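Local coordinates for protein pectinesterase (Aspergillus niger, PDB 5C1E) that hydrolyses the methyl esters of pectin to release methanol and leave free galacturonate units, and probably takes part in the maceration of plant tissue, at residues A[136-141]-A[177-182]; A[77-82]-A[110-115]; A[215-220]-A[237-242]. All coordinates share one frame; numbering follows the deposited sequence.

Interaction 1: residues A[136-141]-A[177-182]; sequences SGYQDT and VSNGAG
Y138 and N179 mark the closest approach of two backbones that otherwise keep well apart, their CA atoms 7.0 Å from each other. One lies in the turn after strand 134-136, the other where the chain leaves strand 175-178, with strand 155-158 lying between those two in the same parallel sheet, so side chains must span the gap. N179 does so from a first torsion (chi1 57°) that wedges its CG between its own N and carbonyl carbon. N179 ND2 donates to G137 O at 3.0 Å, in the carbonyl plane and close to the plane of the amide itself. The Y138 ring slants across that amide, their planes 26° apart, with Y138 CD1 3.5 Å from N179 OD1. Beyond it the ring reaches along the loop until Y138 OH lies 3.5 Å from G180 CA. A water then joins Y138 OH, at 2.7 Å, to A181 O, at 2.8 Å. With the side chain of Y138 about 9 Å from that of D161, the predicted active-site residue, the contact implies two loops tied beside the probable catalytic cleft by one direct hydrogen bond from the N179 amide and one water bridge, with little apolar burial.

Interaction 2: residues A[77-82]-A[110-115]; sequences THTISS and NGYGEG
N110 reaches across to the chain leaving strand 74-78 and grips I80 by its backbone. From N110 CB, which passes 3.9 Å from H78 O, the side chain continues with CG anti to the backbone N (chi1 -172°), and N110 CG lies 3.7 Å from both H78 O and I80 O. At the tip, N110 ND2 donates to I80 O at 2.9 Å, in the carbonyl plane, and has a second acceptor in V119 O; N110 OD1 takes a 3.0 Å bond from Y112 N and a weak one from I80 N. Bonds to both ends of the amide fix its rotation. On the backbone, G111 N donates to H78 O, extending the parallel H78-N110 pairing. T79 flanks the turn, its OG1 3.2 Å from G111 CA and its methyl CG2 packed on Y112 N. The Y112 ring lies under S81 CB, a CH-pi contact 3.8 Å from the ring centroid and 13° off the normal, and one water links the S81 and Y112 hydroxyls. S81 also N-caps the short helix 82-85. N110 OD1, accepting as a side-chain oxygen from Y112 N, makes an Asx turn that bends the chain out of a strand of this parallel beta-helix.

Interaction 3: residues A[215-220]-A[237-242]; sequences EEVYLG and SDIINP
Backbone bonding combined with apolar packing joins V217 and its neighbours to the loop 237-242, at the corner where strand 217-220, the outermost strand of its sheet, meets the chain just past strand 235-236. V217 and I240 form a single bridge: V217 N donates to I239 O, and N241 N to V217 O at 2.8 Å with an N-H...O angle of 170°. Two residues before V217, E215 N donates to D238 O on a lone pair of that carbonyl. A type I beta turn from S237 to I240 shapes the loop. In this right-handed parallel beta-helix, the pairing adds the next coil's chain to the edge of a sheet, and the aliphatic groups face the neighbouring coils: I239 packs on I205 and A207, V217 on I184. V217 and I239 lie side by side, V217 CG2 to I239 CB 3.9 Å, while L219 CD2 meets I240 CD1 at 3.8 Å, the two side chains crossing at about a right angle. N241, its CG anti to the backbone N (chi1 -176°), runs beside the Y218 ring. N241 CB lies over one face in a CH-pi contact, 4.1 Å from the Y218 ring centroid; N241 ND2 donates to E215 O at 3.0 Å, and N241 OD1 accepts from K243 N. The E215 carboxylate lies across P242, E215 CD 3.6 Å from P242 CD.

Overall arrangement
Along the chain the contacts follow in series: interaction 2 closes before interaction 1 opens, and interaction 1 before interaction 3. The centres of interactions 1 and 2 lie about 12 Å apart. Those of interactions 1 and 3 lie about 13 Å apart. Between the centres of interactions 2 and 3 the distance is about 24 Å, so the contacts step along the coils of one beta-helix. Interactions 1 and 2 reach the same parallel sheet and touch, Y138 CE2 packing on E114 CG. Interaction 1 meets interaction 3 where G182 and Y218 pair on adjacent strands of another sheet. Interaction 2 lies away from D161, whereas interactions 1 and 3 join turns of the helix close to this probable catalytic site.

Interaction 1: residues A[136-141]-A[177-182]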
# COMPACT_ATOMS: atom_id res chain seq x y z
N SER A 136 -2.92 4.27 -6.62
CA SER A 136 -2.92 4.03 -8.06
C SER A 136 -1.69 4.57 -8.77
O SER A 136 -1.25 5.70 -8.54
CB SER A 136 -4.18 4.64 -8.68
OG SER A 136 -5.34 3.99 -8.19
N GLY A 137 -1.12 3.72 -9.63
CA GLY A 137 0.01 4.08 -10.50
C GLY A 137 0.22 2.99 -11.52
O GLY A 137 -0.74 2.28 -11.86
N TYR A 138 1.44 2.88 -12.04
CA TYR A 138 1.78 1.82 -12.99
C TYR A 138 3.04 1.11 -12.49
O TYR A 138 2.98 -0.05 -12.03
CB TYR A 138 1.96 2.37 -14.41
CG TYR A 138 2.03 1.27 -15.42
CD1 TYR A 138 0.86 0.74 -15.98
CD2 TYR A 138 3.25 0.71 -15.78
CE1 TYR A 138 0.92 -0.30 -16.88
CE2 TYR A 138 3.32 -0.33 -16.69
CZ TYR A 138 2.13 -0.84 -17.23
OH TYR A 138 2.17 -1.89 -18.13
N GLN A 139 4.17 1.81 -12.56
CA GLN A 139 5.42 1.31 -12.05
C GLN A 139 5.74 1.92 -10.68
O GLN A 139 5.79 3.15 -10.54
CB GLN A 139 6.57 1.60 -13.03
CG GLN A 139 7.88 0.98 -12.61
CD GLN A 139 8.92 1.02 -13.72
OE1 GLN A 139 8.75 1.69 -14.73
NE2 GLN A 139 9.99 0.27 -13.53
N ASP A 140 5.94 1.04 -9.68
CA ASP A 140 6.30 1.44 -8.31
C ASP A 140 5.19 2.24 -7.56
O ASP A 140 5.47 3.21 -6.86
CB ASP A 140 7.58 2.27 -8.33
CG ASP A 140 8.82 1.45 -8.59
OD1 ASP A 140 8.73 0.33 -9.07
OD2 ASP A 140 9.93 1.98 -8.32
N THR A 141 3.94 1.84 -7.71
CA THR A 141 2.82 2.55 -7.07
C THR A 141 2.99 2.77 -5.58
O THR A 141 2.88 3.90 -5.11
CB THR A 141 1.48 1.84 -7.30
OG1 THR A 141 1.27 1.62 -8.71
CG2 THR A 141 0.34 2.65 -6.70
N VAL A 177 -4.80 -4.98 -7.79
CA VAL A 177 -5.31 -4.86 -9.16
C VAL A 177 -4.19 -4.55 -10.13
O VAL A 177 -3.61 -3.47 -10.08
CB VAL A 177 -6.38 -3.76 -9.24
CG1 VAL A 177 -7.00 -3.70 -10.63
CG2 VAL A 177 -7.46 -3.98 -8.18
N SER A 178 -3.88 -5.48 -11.03
CA SER A 178 -2.83 -5.26 -12.04
C SER A 178 -3.40 -4.59 -13.29
O SER A 178 -4.39 -5.08 -13.87
CB SER A 178 -2.14 -6.58 -12.44
OG SER A 178 -1.19 -7.01 -11.48
N ASN A 179 -2.78 -3.49 -13.72
CA ASN A 179 -3.18 -2.78 -14.95
C ASN A 179 -2.16 -2.92 -16.09
O ASN A 179 -2.20 -2.17 -17.08
CB ASN A 179 -3.48 -1.29 -14.69
CG ASN A 179 -2.32 -0.55 -14.06
OD1 ASN A 179 -1.25 -1.12 -13.89
ND2 ASN A 179 -2.54 0.71 -13.72
N GLY A 180 -1.27 -3.89 -15.95
CA GLY A 180 -0.23 -4.18 -16.94
C GLY A 180 0.55 -5.40 -16.51
O GLY A 180 0.41 -5.87 -15.39
N ALA A 181 1.36 -5.94 -17.41
CA ALA A 181 2.18 -7.11 -17.13
C ALA A 181 3.37 -6.74 -16.23
O ALA A 181 4.02 -5.68 -16.40
CB ALA A 181 2.67 -7.72 -18.43
N GLY A 182 3.69 -7.62 -15.28
CA GLY A 182 4.79 -7.38 -14.35
C GLY A 182 4.65 -8.18 -13.07
O GLY A 182 3.81 -9.08 -12.96
O HOH W 1 4.32 -3.48 -18.13

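Interaction 2: residues A[77-82]-A[110-115]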
# COMPACT_ATOMS: atom_id res chain seq x y z
N THR A 77 -3.70 13.88 -5.96
CA THR A 77 -3.02 13.53 -7.19
C THR A 77 -1.88 14.48 -7.51
O THR A 77 -1.96 15.68 -7.27
CB THR A 77 -4.00 13.48 -8.38
OG1 THR A 77 -3.32 12.98 -9.54
CG2 THR A 77 -4.59 14.83 -8.68
N HIS A 78 -0.84 13.90 -8.10
CA HIS A 78 0.31 14.65 -8.60
C HIS A 78 1.00 13.75 -9.62
O HIS A 78 0.84 12.52 -9.59
CB HIS A 78 1.23 15.04 -7.44
CG HIS A 78 2.41 15.88 -7.85
ND1 HIS A 78 3.70 15.37 -7.89
CD2 HIS A 78 2.52 17.19 -8.17
CE1 HIS A 78 4.53 16.33 -8.26
NE2 HIS A 78 3.84 17.44 -8.43
N THR A 79 1.72 14.34 -10.56
CA THR A 79 2.37 13.57 -11.61
C THR A 79 3.83 13.98 -11.75
O THR A 79 4.13 15.14 -12.06
CB THR A 79 1.66 13.79 -12.96
OG1 THR A 79 0.31 13.30 -12.88
CG2 THR A 79 2.37 13.06 -14.07
N ILE A 80 4.72 13.03 -11.49
CA ILE A 80 6.13 13.13 -11.79
C ILE A 80 6.78 11.76 -11.65
O ILE A 80 6.35 10.96 -10.83
CB ILE A 80 6.84 14.17 -10.88
CG1 ILE A 80 8.25 14.48 -11.40
CG2 ILE A 80 6.87 13.73 -9.43
CD1 ILE A 80 8.87 15.68 -10.72
N SER A 81 7.82 11.51 -12.46
CA SER A 81 8.58 10.25 -12.39
C SER A 81 9.81 10.40 -11.49
O SER A 81 10.24 11.52 -11.19
CB SER A 81 8.99 9.83 -13.80
OG SER A 81 9.95 10.75 -14.31
N SER A 82 10.39 9.28 -11.06
CA SER A 82 11.56 9.36 -10.19
C SER A 82 12.79 9.97 -10.88
O SER A 82 13.53 10.72 -10.25
CB SER A 82 11.90 8.01 -9.54
OG SER A 82 12.18 7.02 -10.49
N ASN A 110 -0.41 8.75 -8.54
CA ASN A 110 0.59 9.42 -9.37
C ASN A 110 0.12 9.24 -10.81
O ASN A 110 -0.06 8.12 -11.26
CB ASN A 110 1.99 8.84 -9.13
CG ASN A 110 3.09 9.65 -9.82
OD1 ASN A 110 2.94 10.06 -10.96
ND2 ASN A 110 4.20 9.87 -9.13
N GLY A 111 -0.10 10.35 -11.53
CA GLY A 111 -0.63 10.29 -12.88
C GLY A 111 0.38 10.08 -14.00
O GLY A 111 0.01 10.19 -15.17
N TYR A 112 1.62 9.74 -13.68
CA TYR A 112 2.65 9.61 -14.70
C TYR A 112 2.30 8.57 -15.75
O TYR A 112 2.44 8.81 -16.95
CB TYR A 112 4.04 9.29 -14.11
CG TYR A 112 5.13 9.38 -15.17
CD1 TYR A 112 5.67 10.60 -15.53
CD2 TYR A 112 5.58 8.24 -15.83
CE1 TYR A 112 6.65 10.69 -16.52
CE2 TYR A 112 6.56 8.32 -16.83
CZ TYR A 112 7.08 9.55 -17.17
OH TYR A 112 8.07 9.65 -18.15
N GLY A 113 1.87 7.39 -15.30
CA GLY A 113 1.56 6.31 -16.23
C GLY A 113 2.76 5.41 -16.49
O GLY A 113 3.76 5.48 -15.77
N GLU A 114 2.65 4.56 -17.50
CA GLU A 114 3.75 3.64 -17.82
C GLU A 114 4.93 4.40 -18.43
O GLU A 114 4.74 5.38 -19.16
CB GLU A 114 3.33 2.54 -18.80
CG GLU A 114 4.47 1.57 -19.12
CD GLU A 114 4.05 0.38 -19.96
OE1 GLU A 114 4.73 -0.67 -19.88
OE2 GLU A 114 3.04 0.48 -20.70
N GLY A 115 6.13 3.92 -18.12
CA GLY A 115 7.35 4.36 -18.78
C GLY A 115 8.51 4.66 -17.84
O GLY A 115 9.65 4.71 -18.29
O HOH W 2 10.55 9.90 -16.75

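Interaction 3: residues A[215-220]-A[237-242]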
# COMPACT_ATOMS: atom_id res chain seq x y z
N GLU A 215 -2.07 -15.00 -17.34
CA GLU A 215 -0.72 -15.56 -17.15
C GLU A 215 0.44 -14.57 -17.39
O GLU A 215 1.57 -14.99 -17.61
CB GLU A 215 -0.53 -16.83 -18.00
CG GLU A 215 -1.51 -17.92 -17.58
CD GLU A 215 -1.24 -19.28 -18.17
OE1 GLU A 215 -0.32 -19.43 -18.99
OE2 GLU A 215 -1.96 -20.22 -17.79
N GLU A 216 0.17 -13.26 -17.29
CA GLU A 216 1.22 -12.26 -17.51
C GLU A 216 1.68 -11.55 -16.23
O GLU A 216 2.47 -10.61 -16.29
CB GLU A 216 0.75 -11.21 -18.51
CG GLU A 216 0.36 -11.80 -19.85
CD GLU A 216 0.11 -10.76 -20.92
OE1 GLU A 216 0.00 -9.56 -20.61
OE2 GLU A 216 0.04 -11.18 -22.09
N VAL A 217 1.15 -11.97 -15.09
CA VAL A 217 1.46 -11.29 -13.83
C VAL A 217 2.16 -12.27 -12.90
O VAL A 217 1.81 -13.46 -12.83
CB VAL A 217 0.18 -10.67 -13.19
CG1 VAL A 217 0.48 -10.04 -11.84
CG2 VAL A 217 -0.41 -9.62 -14.10
N TYR A 218 3.17 -11.78 -12.20
CA TYR A 218 3.87 -12.57 -11.20
C TYR A 218 3.57 -12.06 -9.80
O TYR A 218 3.34 -10.87 -9.59
CB TYR A 218 5.38 -12.53 -11.46
CG TYR A 218 5.77 -13.18 -12.78
CD1 TYR A 218 6.01 -14.54 -12.86
CD2 TYR A 218 5.89 -12.42 -13.93
CE1 TYR A 218 6.37 -15.13 -14.06
CE2 TYR A 218 6.25 -13.00 -15.14
CZ TYR A 218 6.49 -14.35 -15.20
OH TYR A 218 6.84 -14.92 -16.40
N LEU A 219 3.57 -12.97 -8.85
CA LEU A 219 3.31 -12.65 -7.47
C LEU A 219 4.43 -11.74 -6.93
O LEU A 219 4.21 -10.88 -6.06
CB LEU A 219 3.23 -13.94 -6.65
CG LEU A 219 2.07 -14.88 -6.99
CD1 LEU A 219 2.29 -16.22 -6.31
CD2 LEU A 219 0.72 -14.28 -6.60
N GLY A 220 5.62 -11.91 -7.48
CA GLY A 220 6.72 -11.07 -7.09
C GLY A 220 8.03 -11.41 -7.76
O GLY A 220 8.16 -12.43 -8.48
N SER A 237 -6.55 -14.57 -9.44
CA SER A 237 -7.20 -14.76 -10.73
C SER A 237 -6.23 -15.38 -11.75
O SER A 237 -5.04 -15.56 -11.47
CB SER A 237 -7.77 -13.45 -11.26
OG SER A 237 -6.78 -12.68 -11.92
N ASP A 238 -6.74 -15.65 -12.95
CA ASP A 238 -5.92 -16.25 -14.01
C ASP A 238 -4.82 -15.34 -14.55
O ASP A 238 -4.08 -15.75 -15.43
CB ASP A 238 -6.80 -16.76 -15.17
CG ASP A 238 -7.39 -15.64 -16.02
OD1 ASP A 238 -7.24 -14.44 -15.71
OD2 ASP A 238 -8.04 -15.98 -17.03
N ILE A 239 -4.68 -14.12 -14.02
CA ILE A 239 -3.51 -13.31 -14.37
C ILE A 239 -2.18 -13.89 -13.91
O ILE A 239 -1.14 -13.59 -14.50
CB ILE A 239 -3.62 -11.84 -13.88
CG1 ILE A 239 -3.66 -11.74 -12.34
CG2 ILE A 239 -4.83 -11.17 -14.52
CD1 ILE A 239 -3.54 -10.32 -11.82
N ILE A 240 -2.19 -14.72 -12.87
CA ILE A 240 -0.93 -15.23 -12.31
C ILE A 240 -0.28 -16.29 -13.20
O ILE A 240 -0.86 -17.35 -13.48
CB ILE A 240 -1.11 -15.76 -10.87
CG1 ILE A 240 -1.66 -14.65 -9.96
CG2 ILE A 240 0.21 -16.31 -10.32
CD1 ILE A 240 -0.83 -13.38 -9.93
N ASN A 241 0.93 -15.99 -13.65
CA ASN A 241 1.70 -16.92 -14.44
C ASN A 241 1.92 -18.22 -13.65
O ASN A 241 2.13 -18.19 -12.45
CB ASN A 241 3.04 -16.28 -14.81
CG ASN A 241 3.87 -17.15 -15.72
OD1 ASN A 241 4.50 -18.09 -15.27
ND2 ASN A 241 3.82 -16.85 -17.02
N PRO A 242 1.85 -19.38 -14.32
CA PRO A 242 2.05 -20.65 -13.60
C PRO A 242 3.33 -20.76 -12.76
O PRO A 242 3.31 -21.41 -11.73
CB PRO A 242 2.07 -21.68 -14.72
CG PRO A 242 1.18 -21.11 -15.77
CD PRO A 242 1.27 -19.61 -15.66